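Local atomic coordinates of sortase-like protein (Streptococcus suis, PDB entry 3RE9), a protein that probably acts as a class C sortase, a transpeptidase that would join pilin subunits covalently on the bacterial surface. Residues Q7-S12 / A29-Y34; Y46-K51 / Y115-V120; V54-Y59 / K69-L74; A60-T65 / H73-S78; A133-F138 / T162-V167. All coordinates share one frame; numbering follows the deposited sequence.

Contact 1 of 5, residues Q7-S12 / A29-Y34; sequences QAFNES and AGRVEY
F9 and Y34 supply the apolar half of this crossing between helix 3-11 and helix 21-39; the axes of segments 7-11 and 29-34 come to 7.5 Å and cross at -110°. With F9 CG anti to the backbone N (chi1 -180°), the ring reaches Y34, whose CB sits over one ring face, toward the rim, 4.1 Å from the F9 centroid. The two rings meet obliquely, F9 CZ lying 3.7 Å from Y34 CD2. G30 has no side chain, so the backbones close in: G30 CA is 4.1 Å from F9 CA and 3.9 Å from A8 CB.

The polar half is a side-on grip. R31 NE (3.0 Å) and R31 NH2 (2.9 Å) both donate to S12 OG, which lies close to the guanidinium plane. R31 NH2 also makes a weak bond to S12 O. S12 OG in turn donates to F9 O at 2.6 Å, and that carbonyl also receives S12 N.

Beyond the contact, Y34 OH bonds to H73 ND1, tying the helix pair to the sheet. Within it, three bonds, two accepted and one donated, fix the rotation of the S12 hydroxyl, and its dipole, turned by the bond to F9 O, probably favours the arginine's positive charge.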
# COMPACT_ATOMS: atom_id res chain seq x y z
N GLN A 7 -3.22 -0.45 13.68
CA GLN A 7 -2.68 -1.71 14.16
C GLN A 7 -3.83 -2.67 14.45
O GLN A 7 -3.83 -3.80 13.96
CB GLN A 7 -1.92 -1.42 15.47
CG GLN A 7 -0.53 -2.00 15.68
CD GLN A 7 0.33 -1.05 16.52
OE1 GLN A 7 -0.08 -0.61 17.61
NE2 GLN A 7 1.53 -0.68 15.99
N ALA A 8 -4.81 -2.22 15.24
CA ALA A 8 -6.02 -3.00 15.50
C ALA A 8 -6.53 -3.50 14.15
O ALA A 8 -6.67 -4.71 13.94
CB ALA A 8 -7.08 -2.16 16.18
N PHE A 9 -6.76 -2.55 13.24
CA PHE A 9 -7.18 -2.86 11.88
C PHE A 9 -6.34 -3.95 11.21
O PHE A 9 -6.89 -4.90 10.66
CB PHE A 9 -7.26 -1.61 11.00
CG PHE A 9 -7.70 -1.92 9.59
CD1 PHE A 9 -9.04 -2.23 9.33
CD2 PHE A 9 -6.78 -1.97 8.55
CE1 PHE A 9 -9.45 -2.55 8.05
CE2 PHE A 9 -7.18 -2.30 7.26
CZ PHE A 9 -8.53 -2.60 7.01
N ASN A 10 -5.01 -3.79 11.25
CA ASN A 10 -4.07 -4.68 10.55
C ASN A 10 -4.07 -6.10 11.11
O ASN A 10 -4.03 -7.06 10.35
CB ASN A 10 -2.65 -4.10 10.52
CG ASN A 10 -2.50 -2.99 9.49
OD1 ASN A 10 -3.37 -2.78 8.62
ND2 ASN A 10 -1.39 -2.26 9.58
N GLU A 11 -4.13 -6.20 12.43
CA GLU A 11 -4.35 -7.47 13.13
C GLU A 11 -5.64 -8.21 12.73
O GLU A 11 -5.70 -9.43 12.82
CB GLU A 11 -4.34 -7.25 14.66
CG GLU A 11 -2.98 -6.81 15.20
CD GLU A 11 -3.02 -6.41 16.67
OE1 GLU A 11 -3.88 -6.94 17.41
OE2 GLU A 11 -2.21 -5.55 17.07
N SER A 12 -6.66 -7.45 12.31
CA SER A 12 -7.99 -8.00 12.02
C SER A 12 -8.07 -8.67 10.65
O SER A 12 -9.04 -9.34 10.34
CB SER A 12 -9.07 -6.91 12.17
OG SER A 12 -9.21 -6.09 11.01
N ALA A 29 -13.10 -1.56 16.30
CA ALA A 29 -12.66 -0.20 16.48
C ALA A 29 -11.68 0.20 15.39
O ALA A 29 -11.78 1.31 14.85
CB ALA A 29 -12.00 -0.06 17.85
N GLY A 30 -10.73 -0.68 15.10
CA GLY A 30 -9.83 -0.53 13.97
C GLY A 30 -10.56 -0.39 12.64
O GLY A 30 -10.17 0.43 11.80
N ARG A 31 -11.62 -1.18 12.46
CA ARG A 31 -12.45 -1.17 11.25
C ARG A 31 -13.24 0.11 11.10
O ARG A 31 -13.37 0.63 9.99
CB ARG A 31 -13.36 -2.40 11.19
CG ARG A 31 -12.74 -3.57 10.47
CD ARG A 31 -13.21 -4.91 10.97
NE ARG A 31 -12.16 -5.87 10.64
CZ ARG A 31 -12.21 -6.81 9.69
NH1 ARG A 31 -13.29 -7.00 8.95
NH2 ARG A 31 -11.15 -7.59 9.50
N VAL A 32 -13.75 0.63 12.23
CA VAL A 32 -14.42 1.95 12.28
C VAL A 32 -13.44 3.09 11.91
O VAL A 32 -13.80 4.03 11.18
CB VAL A 32 -15.18 2.15 13.64
CG1 VAL A 32 -15.68 3.59 13.83
CG2 VAL A 32 -16.35 1.16 13.76
N GLU A 33 -12.20 3.00 12.37
CA GLU A 33 -11.18 3.99 11.97
C GLU A 33 -10.89 4.00 10.46
O GLU A 33 -10.80 5.07 9.84
CB GLU A 33 -9.89 3.80 12.80
CG GLU A 33 -8.71 4.77 12.48
CD GLU A 33 -8.99 6.23 12.81
OE1 GLU A 33 -10.08 6.54 13.35
OE2 GLU A 33 -8.13 7.07 12.53
N TYR A 34 -10.75 2.82 9.84
CA TYR A 34 -10.45 2.76 8.40
C TYR A 34 -11.63 3.28 7.56
O TYR A 34 -11.41 4.06 6.61
CB TYR A 34 -9.95 1.38 7.96
CG TYR A 34 -9.55 1.35 6.50
CD1 TYR A 34 -8.59 2.22 6.00
CD2 TYR A 34 -10.15 0.45 5.60
CE1 TYR A 34 -8.25 2.22 4.64
CE2 TYR A 34 -9.81 0.43 4.26
CZ TYR A 34 -8.85 1.32 3.78
OH TYR A 34 -8.51 1.29 2.45

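Contact 2 of 5, residues Y46-K51 / Y115-V120; sequences YVEIPK and YIHNIV
E48 and H117 meet diagonally, from successive hydrogen-bonded pairs, on one face of an antiparallel ladder that joins the first and last strands in the order of the sheet, 43-49 and 113-117, and so closes the beta barrel of the sortase fold. Backbone bonds in both directions make Y46-H117 and E48-Y115 hydrogen-bonded pairs; V47-I116 between them is a non-hydrogen-bonded pair.

Side chains follow the pairing. Y46, E48, Y115 and H117 share one face, V47 and I116 the buried one, where V47 CG2 lies 4.2 Å from I116 CG1; L152 and A150 of strand 148-156 cover them. On the other face the fully extended E48 chain (chi1 179°, chi2 179°) carries its carboxylate over to the imidazole edge. H117 CG is instead anti to its carbonyl carbon, which swings the ring back toward strand 43-49 and brings CD2 to 4.0 Å from Y46 CB. T122 OG1 holds H117 ND1, so both ring nitrogens are engaged. Farther along, P50 CG meets the edge of the Y115 ring at CE1, 3.7 Å away, while H179 stacks on that ring. H117 NE2 donates to E48 OE1 at 3.0 Å, meeting the oxygen on its anti side, 27° out of the carboxylate plane.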
# COMPACT_ATOMS: atom_id res chain seq x y z
N TYR A 46 3.07 9.67 2.07
CA TYR A 46 3.71 9.72 0.75
C TYR A 46 4.34 8.37 0.38
O TYR A 46 4.82 7.64 1.24
CB TYR A 46 4.76 10.85 0.69
CG TYR A 46 4.19 12.25 0.80
CD1 TYR A 46 3.99 12.86 2.04
CD2 TYR A 46 3.83 12.97 -0.34
CE1 TYR A 46 3.45 14.15 2.14
CE2 TYR A 46 3.29 14.25 -0.27
CZ TYR A 46 3.11 14.83 0.97
OH TYR A 46 2.57 16.10 1.05
N VAL A 47 4.31 8.03 -0.90
CA VAL A 47 5.21 7.02 -1.43
C VAL A 47 6.25 7.71 -2.33
O VAL A 47 5.92 8.57 -3.14
CB VAL A 47 4.46 5.81 -2.11
CG1 VAL A 47 3.62 6.27 -3.31
CG2 VAL A 47 5.42 4.64 -2.44
N GLU A 48 7.51 7.36 -2.12
CA GLU A 48 8.61 7.87 -2.94
C GLU A 48 9.35 6.74 -3.63
O GLU A 48 9.77 5.79 -2.97
CB GLU A 48 9.58 8.63 -2.07
CG GLU A 48 10.79 9.18 -2.83
CD GLU A 48 11.71 9.96 -1.92
OE1 GLU A 48 11.25 10.35 -0.82
OE2 GLU A 48 12.89 10.17 -2.31
N ILE A 49 9.51 6.84 -4.94
CA ILE A 49 10.35 5.90 -5.70
C ILE A 49 11.49 6.65 -6.44
O ILE A 49 11.30 7.14 -7.55
CB ILE A 49 9.52 5.02 -6.65
CG1 ILE A 49 8.22 4.62 -5.96
CG2 ILE A 49 10.30 3.81 -7.05
CD1 ILE A 49 6.99 4.73 -6.81
N PRO A 50 12.68 6.72 -5.81
CA PRO A 50 13.81 7.57 -6.25
C PRO A 50 14.26 7.37 -7.70
O PRO A 50 14.52 8.35 -8.39
CB PRO A 50 14.93 7.20 -5.27
CG PRO A 50 14.22 6.59 -4.09
CD PRO A 50 12.99 5.95 -4.59
N LYS A 51 14.32 6.13 -8.16
CA LYS A 51 14.84 5.83 -9.49
C LYS A 51 13.93 6.23 -10.68
O LYS A 51 14.40 6.42 -11.82
CB LYS A 51 15.28 4.36 -9.60
CG LYS A 51 16.76 4.15 -9.29
CD LYS A 51 17.11 2.68 -9.32
CE LYS A 51 18.36 2.39 -8.50
NZ LYS A 51 18.31 1.00 -7.91
N TYR A 115 10.01 3.95 -0.56
CA TYR A 115 9.71 4.40 0.79
C TYR A 115 8.25 4.80 0.89
O TYR A 115 7.67 5.38 -0.07
CB TYR A 115 10.57 5.62 1.21
CG TYR A 115 12.03 5.42 0.93
CD1 TYR A 115 12.63 6.01 -0.19
CD2 TYR A 115 12.81 4.59 1.75
CE1 TYR A 115 13.99 5.77 -0.49
CE2 TYR A 115 14.15 4.34 1.46
CZ TYR A 115 14.74 4.95 0.34
OH TYR A 115 16.08 4.73 0.07
N ILE A 116 7.66 4.48 2.04
CA ILE A 116 6.39 5.00 2.42
C ILE A 116 6.63 5.88 3.63
O ILE A 116 7.15 5.41 4.64
CB ILE A 116 5.38 3.88 2.71
CG1 ILE A 116 5.11 3.05 1.42
CG2 ILE A 116 4.08 4.46 3.34
CD1 ILE A 116 4.21 1.83 1.66
N HIS A 117 6.27 7.16 3.50
CA HIS A 117 6.44 8.14 4.56
C HIS A 117 5.10 8.38 5.29
O HIS A 117 4.17 8.95 4.73
CB HIS A 117 6.92 9.47 3.99
CG HIS A 117 8.17 9.39 3.16
ND1 HIS A 117 9.43 9.27 3.71
CD2 HIS A 117 8.35 9.51 1.83
CE1 HIS A 117 10.33 9.26 2.75
NE2 HIS A 117 9.70 9.41 1.59
N ASN A 118 4.99 7.91 6.52
CA ASN A 118 3.75 8.11 7.27
C ASN A 118 4.01 9.12 8.37
O ASN A 118 5.07 9.73 8.39
CB ASN A 118 3.09 6.77 7.73
CG ASN A 118 3.99 5.91 8.67
OD1 ASN A 118 4.62 6.40 9.59
ND2 ASN A 118 4.00 4.62 8.43
N ILE A 119 3.05 9.31 9.26
CA ILE A 119 3.17 10.36 10.24
C ILE A 119 4.21 9.98 11.30
O ILE A 119 4.69 10.84 12.03
CB ILE A 119 1.77 10.71 10.88
CG1 ILE A 119 1.82 12.05 11.65
CG2 ILE A 119 1.22 9.53 11.72
CD1 ILE A 119 2.01 13.33 10.76
N VAL A 120 4.57 8.70 11.34
CA VAL A 120 5.50 8.18 12.34
C VAL A 120 6.93 8.14 11.79
O VAL A 120 7.88 8.53 12.48
CB VAL A 120 5.05 6.74 12.83
CG1 VAL A 120 6.13 6.05 13.72
CG2 VAL A 120 3.65 6.77 13.50

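Contact 3 of 5, residues V54-Y59 / K69-L74; sequences VKLPVY and KGVGHL
V71 O receives the shortest bond of this pairing, from Y59 N at 2.8 Å, and V58 CA also approaches it at 3.4 Å in a CA-H...O contact. V71 N donates to P57 O (2.9 Å) and H73 N to Y59 O (3.0 Å), completing a parallel ladder in which V58 stands beside V71 and Y59 beside G72. All three donors come in nearly along the C=O axis, though the N-H of H73 is bent (148°).

The side chains divide by face. V71 CG2 packs on L56 CB and L56 CD1, crossing that side chain at about a right angle, and V58 CG2 touches V71 CB; L90 and F102 continue this apolar layer. On the other face K69 lies over Y59. Its chain is extended beyond CG and turned inward by chi1 59°, so that CE sits above the ring centre, 3.6 Å from the centroid, with NZ 4.2 Å from the centroid in a cation-pi contact. G70 CA and V71 O lie at the ring edge.

K69 lies where helix 64-69 passes into strand 71-73 of this beta-alpha-beta unit, so the tyrosine face ties this part of the crossover to the strand before it. The ring's negative face probably stabilises the K69 ammonium, while CE packs on it in a CH-pi contact.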
# COMPACT_ATOMS: atom_id res chain seq x y z
N VAL A 54 9.60 9.53 -8.45
CA VAL A 54 8.21 9.65 -8.04
C VAL A 54 8.15 9.96 -6.52
O VAL A 54 8.89 9.36 -5.71
CB VAL A 54 7.40 8.37 -8.42
CG1 VAL A 54 6.13 8.23 -7.58
CG2 VAL A 54 7.08 8.35 -9.91
N LYS A 55 7.31 10.94 -6.18
CA LYS A 55 6.98 11.28 -4.79
C LYS A 55 5.54 11.81 -4.78
O LYS A 55 5.26 12.92 -5.19
CB LYS A 55 7.98 12.28 -4.20
CG LYS A 55 7.89 12.46 -2.71
CD LYS A 55 9.25 12.77 -2.14
CE LYS A 55 9.22 13.88 -1.06
NZ LYS A 55 8.55 13.53 0.22
N LEU A 56 4.62 10.96 -4.34
CA LEU A 56 3.19 11.25 -4.47
C LEU A 56 2.51 11.09 -3.12
O LEU A 56 2.92 10.24 -2.32
CB LEU A 56 2.53 10.32 -5.52
CG LEU A 56 2.96 10.47 -6.98
CD1 LEU A 56 2.46 9.31 -7.81
CD2 LEU A 56 2.51 11.81 -7.60
N PRO A 57 1.47 11.91 -2.87
CA PRO A 57 0.60 11.77 -1.69
C PRO A 57 -0.26 10.50 -1.74
O PRO A 57 -0.88 10.20 -2.77
CB PRO A 57 -0.29 13.02 -1.73
CG PRO A 57 -0.24 13.49 -3.20
CD PRO A 57 1.08 13.06 -3.72
N VAL A 58 -0.32 9.78 -0.63
CA VAL A 58 -1.11 8.56 -0.51
C VAL A 58 -2.37 8.84 0.31
O VAL A 58 -2.28 9.44 1.39
CB VAL A 58 -0.26 7.43 0.14
CG1 VAL A 58 -1.05 6.12 0.25
CG2 VAL A 58 0.99 7.23 -0.63
N TYR A 59 -3.52 8.39 -0.18
CA TYR A 59 -4.81 8.65 0.48
C TYR A 59 -5.54 7.35 0.76
O TYR A 59 -5.27 6.35 0.12
CB TYR A 59 -5.70 9.57 -0.39
CG TYR A 59 -5.10 10.90 -0.74
CD1 TYR A 59 -4.31 11.04 -1.88
CD2 TYR A 59 -5.31 12.02 0.06
CE1 TYR A 59 -3.72 12.25 -2.21
CE2 TYR A 59 -4.73 13.26 -0.26
CZ TYR A 59 -3.93 13.37 -1.40
OH TYR A 59 -3.35 14.57 -1.76
N LYS A 69 -6.02 12.60 -8.05
CA LYS A 69 -5.03 13.51 -7.47
C LYS A 69 -3.80 12.85 -6.84
O LYS A 69 -2.87 13.55 -6.43
CB LYS A 69 -5.69 14.42 -6.43
CG LYS A 69 -6.32 13.63 -5.32
CD LYS A 69 -6.77 14.49 -4.20
CE LYS A 69 -7.13 13.63 -3.03
NZ LYS A 69 -7.89 14.43 -2.05
N GLY A 70 -3.76 11.53 -6.73
CA GLY A 70 -2.60 10.88 -6.13
C GLY A 70 -2.66 9.37 -6.09
O GLY A 70 -3.24 8.74 -7.00
N VAL A 71 -2.06 8.80 -5.04
CA VAL A 71 -2.02 7.34 -4.83
C VAL A 71 -3.09 6.89 -3.82
O VAL A 71 -3.35 7.57 -2.82
CB VAL A 71 -0.60 6.89 -4.35
CG1 VAL A 71 -0.55 5.41 -4.08
CG2 VAL A 71 0.46 7.29 -5.40
N GLY A 72 -3.71 5.74 -4.10
CA GLY A 72 -4.77 5.17 -3.26
C GLY A 72 -4.36 3.88 -2.56
O GLY A 72 -3.67 3.05 -3.12
N HIS A 73 -4.81 3.75 -1.32
CA HIS A 73 -4.59 2.55 -0.50
C HIS A 73 -5.74 1.60 -0.78
O HIS A 73 -6.91 1.97 -0.62
CB HIS A 73 -4.57 2.91 0.98
CG HIS A 73 -4.65 1.72 1.88
ND1 HIS A 73 -5.81 1.35 2.52
CD2 HIS A 73 -3.72 0.80 2.22
CE1 HIS A 73 -5.60 0.24 3.21
NE2 HIS A 73 -4.34 -0.11 3.04
N LEU A 74 -5.39 0.39 -1.20
CA LEU A 74 -6.36 -0.59 -1.61
C LEU A 74 -7.15 -1.08 -0.40
O LEU A 74 -6.59 -1.75 0.48
CB LEU A 74 -5.68 -1.76 -2.33
CG LEU A 74 -6.58 -2.84 -2.97
CD1 LEU A 74 -7.58 -2.22 -3.98
CD2 LEU A 74 -5.75 -3.90 -3.66

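Contact 4 of 5, residues A60-T65 / H73-S78; sequences AGTSET and HLEGTS
The E75 carboxylate is turned toward T62, with both oxygens facing the T62 backbone. T62 OG1 donates to E75 OE2 at 2.5 Å, on the syn side and 30° out of the carboxylate plane. T62 N adds two weak bonds, to E75 OE1 at 3.3 Å and to E75 OE2 at 3.2 Å, so the carboxylate straddles the N-H. The bent E75 chain (chi2 -79°) brings it there from a loop position whose CB does not face the other segment. E75 OE1 also lies 3.4 Å from G61 CA.

The second flat group, the H73 imidazole, meets S78 O beside NE2, tilted 17° from the ring plane: NE2 donates to that oxygen at 2.7 Å, from above the carbonyl's own plane, and weakly to T77 O. L74 O takes both T77 N and T77 OG1, the first closing a type II turn from L74 to T77. Apolar contact comes from T62 CG2, 4.1 Å from L74 CD1.

The contact thus ties the linker after strand 54-60 to the loop leaving strand 71-73. S63, next to T62, is the N-cap residue of helix 64-69; A60 and E75 touch helix 21-39 at M37, Y34 and L38, while T62 rests on T91 and L74 pairs with V89 of strand 86-91.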
# COMPACT_ATOMS: atom_id res chain seq x y z
N ALA A 60 -6.46 7.35 1.71
CA ALA A 60 -7.17 6.12 2.04
C ALA A 60 -8.21 5.84 0.97
O ALA A 60 -8.94 6.76 0.56
CB ALA A 60 -7.81 6.19 3.42
N GLY A 61 -8.25 4.58 0.51
CA GLY A 61 -9.20 4.11 -0.50
C GLY A 61 -8.79 4.36 -1.94
O GLY A 61 -7.82 5.06 -2.24
N THR A 62 -9.54 3.75 -2.85
CA THR A 62 -9.29 3.85 -4.28
C THR A 62 -10.47 4.54 -4.99
O THR A 62 -10.81 4.22 -6.12
CB THR A 62 -9.04 2.48 -4.91
OG1 THR A 62 -10.15 1.62 -4.61
CG2 THR A 62 -7.77 1.86 -4.37
N SER A 63 -11.09 5.50 -4.32
CA SER A 63 -12.11 6.31 -4.97
C SER A 63 -11.51 7.14 -6.10
O SER A 63 -10.30 7.38 -6.13
CB SER A 63 -12.83 7.20 -3.95
OG SER A 63 -11.98 8.21 -3.45
N GLU A 64 -12.33 7.60 -7.04
CA GLU A 64 -11.79 8.41 -8.12
C GLU A 64 -11.32 9.80 -7.70
O GLU A 64 -10.45 10.38 -8.36
CB GLU A 64 -12.72 8.45 -9.34
CG GLU A 64 -11.95 8.71 -10.66
CD GLU A 64 -10.86 7.66 -11.00
OE1 GLU A 64 -11.09 6.42 -10.86
OE2 GLU A 64 -9.78 8.09 -11.47
N THR A 65 -11.85 10.30 -6.58
CA THR A 65 -11.34 11.52 -5.93
C THR A 65 -9.87 11.33 -5.63
O THR A 65 -9.06 12.20 -5.93
CB THR A 65 -12.04 11.82 -4.58
OG1 THR A 65 -13.46 11.78 -4.74
CG2 THR A 65 -11.67 13.20 -4.08
N HIS A 73 -4.81 3.75 -1.32
CA HIS A 73 -4.59 2.55 -0.50
C HIS A 73 -5.74 1.60 -0.78
O HIS A 73 -6.91 1.97 -0.62
CB HIS A 73 -4.57 2.91 0.98
CG HIS A 73 -4.65 1.72 1.88
ND1 HIS A 73 -5.81 1.35 2.52
CD2 HIS A 73 -3.72 0.80 2.22
CE1 HIS A 73 -5.60 0.24 3.21
NE2 HIS A 73 -4.34 -0.11 3.04
N LEU A 74 -5.39 0.39 -1.20
CA LEU A 74 -6.36 -0.59 -1.61
C LEU A 74 -7.15 -1.08 -0.40
O LEU A 74 -6.59 -1.75 0.48
CB LEU A 74 -5.68 -1.76 -2.33
CG LEU A 74 -6.58 -2.84 -2.97
CD1 LEU A 74 -7.58 -2.22 -3.98
CD2 LEU A 74 -5.75 -3.90 -3.66
N GLU A 75 -8.43 -0.76 -0.37
CA GLU A 75 -9.26 -1.24 0.70
C GLU A 75 -9.16 -2.75 0.76
O GLU A 75 -9.28 -3.43 -0.25
CB GLU A 75 -10.73 -0.71 0.68
CG GLU A 75 -11.41 -0.55 -0.65
CD GLU A 75 -11.01 0.72 -1.39
OE1 GLU A 75 -11.58 1.79 -1.14
OE2 GLU A 75 -10.17 0.64 -2.30
N GLY A 76 -8.89 -3.26 1.95
CA GLY A 76 -8.86 -4.70 2.13
C GLY A 76 -7.48 -5.17 2.46
O GLY A 76 -7.32 -6.29 2.87
N THR A 77 -6.50 -4.27 2.30
CA THR A 77 -5.07 -4.55 2.57
C THR A 77 -4.55 -3.75 3.79
O THR A 77 -5.17 -2.77 4.20
CB THR A 77 -4.19 -4.27 1.32
OG1 THR A 77 -4.12 -2.87 1.09
CG2 THR A 77 -4.77 -4.97 0.08
N SER A 78 -3.46 -4.18 4.41
CA SER A 78 -2.94 -3.48 5.60
C SER A 78 -2.77 -1.96 5.42
O SER A 78 -2.46 -1.47 4.34
CB SER A 78 -1.61 -4.11 6.05
OG SER A 78 -1.64 -5.54 6.06

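Contact 5 of 5, residues A133-F138 / T162-V167; sequences AEPTQF and THRLLV
A133 and R164 exchange two backbone bonds: R164 N donates to A133 O at 2.7 Å (166° at the hydrogen), and A133 N to R164 O at 2.9 Å, making an antiparallel hydrogen-bonded pair. Beyond this pair the chain leaves strand 122-133 through a type I turn, where E134 O accepts Q137 N at 2.8 Å.

The side-chain polar atoms are served mostly within their own segment. R164 NH1 bonds to H163 O at 2.8 Å, from well above the carbonyl plane; the bend at chi2 (-68°) folds the guanidinium back over its own strand. P135 then covers one face of it, with CB above the plane toward the rim and CG 3.6 Å from R164 NH1. H163 ND1 pairs with T162 OG1 at 3.0 Å. The H163 and E134 side chains run side by side, the E134 carboxylate and H163 ring planes 54° apart, but E134 OE2 stays 4.7 Å from H163 NE2. A133 CB rests against L166 CG.

On its other side H163 bonds through the backbone to T156, and T162 and H163 together face that residue: a classic beta bulge at the start of strand 163-172. R164 occupies the position of the catalytic arginine of sortases and is probably part of the active site.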
# COMPACT_ATOMS: atom_id res chain seq x y z
N ALA A 133 -0.38 -9.56 -13.60
CA ALA A 133 -1.53 -10.41 -13.31
C ALA A 133 -2.83 -9.89 -13.93
O ALA A 133 -2.97 -8.69 -14.21
CB ALA A 133 -1.71 -10.58 -11.81
N GLU A 134 -3.79 -10.79 -14.12
CA GLU A 134 -5.16 -10.40 -14.49
C GLU A 134 -5.84 -9.66 -13.35
O GLU A 134 -5.58 -9.97 -12.19
CB GLU A 134 -5.97 -11.64 -14.88
CG GLU A 134 -5.54 -12.23 -16.22
CD GLU A 134 -6.26 -13.53 -16.58
OE1 GLU A 134 -6.97 -14.12 -15.70
OE2 GLU A 134 -6.10 -13.95 -17.76
N PRO A 135 -6.72 -8.69 -13.67
CA PRO A 135 -7.34 -7.79 -12.69
C PRO A 135 -8.04 -8.48 -11.51
O PRO A 135 -8.21 -7.88 -10.44
CB PRO A 135 -8.36 -7.03 -13.52
CG PRO A 135 -7.84 -7.09 -14.89
CD PRO A 135 -7.21 -8.41 -15.03
N THR A 136 -8.48 -9.71 -11.68
CA THR A 136 -9.17 -10.36 -10.58
C THR A 136 -8.28 -11.37 -9.84
O THR A 136 -8.73 -12.02 -8.91
CB THR A 136 -10.52 -10.95 -11.03
OG1 THR A 136 -10.33 -11.67 -12.25
CG2 THR A 136 -11.55 -9.83 -11.25
N GLN A 137 -7.00 -11.45 -10.22
CA GLN A 137 -6.05 -12.33 -9.54
C GLN A 137 -5.36 -11.67 -8.35
O GLN A 137 -4.48 -10.82 -8.51
CB GLN A 137 -5.02 -12.87 -10.53
CG GLN A 137 -3.95 -13.77 -9.90
CD GLN A 137 -4.53 -14.92 -9.11
OE1 GLN A 137 -5.03 -14.75 -7.98
NE2 GLN A 137 -4.45 -16.12 -9.68
N PHE A 138 -5.73 -12.11 -7.15
CA PHE A 138 -5.29 -11.46 -5.92
C PHE A 138 -4.22 -12.20 -5.12
O PHE A 138 -3.70 -11.65 -4.15
CB PHE A 138 -6.51 -11.14 -5.03
CG PHE A 138 -7.34 -10.00 -5.54
CD1 PHE A 138 -8.38 -10.23 -6.42
CD2 PHE A 138 -7.07 -8.69 -5.14
CE1 PHE A 138 -9.16 -9.17 -6.91
CE2 PHE A 138 -7.84 -7.61 -5.62
CZ PHE A 138 -8.88 -7.86 -6.52
N THR A 162 -5.55 -4.35 -19.76
CA THR A 162 -6.15 -5.64 -19.63
C THR A 162 -5.61 -6.35 -18.38
O THR A 162 -6.26 -7.25 -17.86
CB THR A 162 -5.94 -6.44 -20.90
OG1 THR A 162 -4.54 -6.48 -21.19
CG2 THR A 162 -6.68 -5.78 -22.08
N HIS A 163 -4.45 -5.92 -17.87
CA HIS A 163 -3.77 -6.58 -16.73
C HIS A 163 -3.40 -5.56 -15.65
O HIS A 163 -3.67 -4.38 -15.78
CB HIS A 163 -2.50 -7.31 -17.19
CG HIS A 163 -2.77 -8.51 -18.04
ND1 HIS A 163 -3.32 -8.42 -19.30
CD2 HIS A 163 -2.61 -9.84 -17.80
CE1 HIS A 163 -3.48 -9.63 -19.80
NE2 HIS A 163 -3.05 -10.51 -18.91
N ARG A 164 -2.80 -6.04 -14.58
CA ARG A 164 -2.25 -5.18 -13.53
C ARG A 164 -0.77 -5.49 -13.37
O ARG A 164 -0.35 -6.64 -13.53
CB ARG A 164 -2.94 -5.42 -12.18
CG ARG A 164 -4.43 -5.20 -12.19
CD ARG A 164 -4.77 -3.73 -12.39
NE ARG A 164 -6.21 -3.49 -12.55
CZ ARG A 164 -6.87 -3.58 -13.71
NH1 ARG A 164 -6.23 -3.91 -14.83
NH2 ARG A 164 -8.18 -3.35 -13.73
N LEU A 165 0.01 -4.46 -13.04
CA LEU A 165 1.40 -4.61 -12.68
C LEU A 165 1.56 -4.58 -11.15
O LEU A 165 1.23 -3.59 -10.52
CB LEU A 165 2.22 -3.48 -13.33
CG LEU A 165 3.69 -3.35 -13.03
CD1 LEU A 165 4.42 -4.61 -13.44
CD2 LEU A 165 4.20 -2.17 -13.79
N LEU A 166 2.10 -5.68 -10.57
CA LEU A 166 2.28 -5.83 -9.13
C LEU A 166 3.75 -5.81 -8.79
O LEU A 166 4.46 -6.82 -8.94
CB LEU A 166 1.69 -7.16 -8.61
CG LEU A 166 0.32 -7.70 -9.01
CD1 LEU A 166 -0.12 -8.71 -8.00
CD2 LEU A 166 -0.68 -6.58 -9.08
N VAL A 167 4.21 -4.65 -8.31
CA VAL A 167 5.60 -4.46 -7.90
C VAL A 167 5.74 -4.55 -6.38
O VAL A 167 5.29 -3.67 -5.68
CB VAL A 167 6.12 -3.11 -8.42
CG1 VAL A 167 7.61 -3.03 -8.24
CG2 VAL A 167 5.75 -2.97 -9.88

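Contacts 2 and 3 adjoin in the sheet, centres 10 Å apart: V47 N probably hydrogen-bonds to L56 O and I49 N to V54 O, so strand 43-49 joins the seam of contact 2 to the beta-alpha-beta unit of contact 3. Contact 4 continues that unit through the shared H73 and L74. Contact 1 stands on it from outside, its Y34 meeting E75 as well as H73, the centres of contacts 1 and 4 being about 14 Å apart. The chain between its two helices probably carries the class C lid. By family likeness R164 of contact 5 is probably the catalytic arginine and H93, hydrogen-bonded to E64 of contact 4, the catalytic histidine; contacts 4 and 5 come within about 5 Å at their nearest atoms.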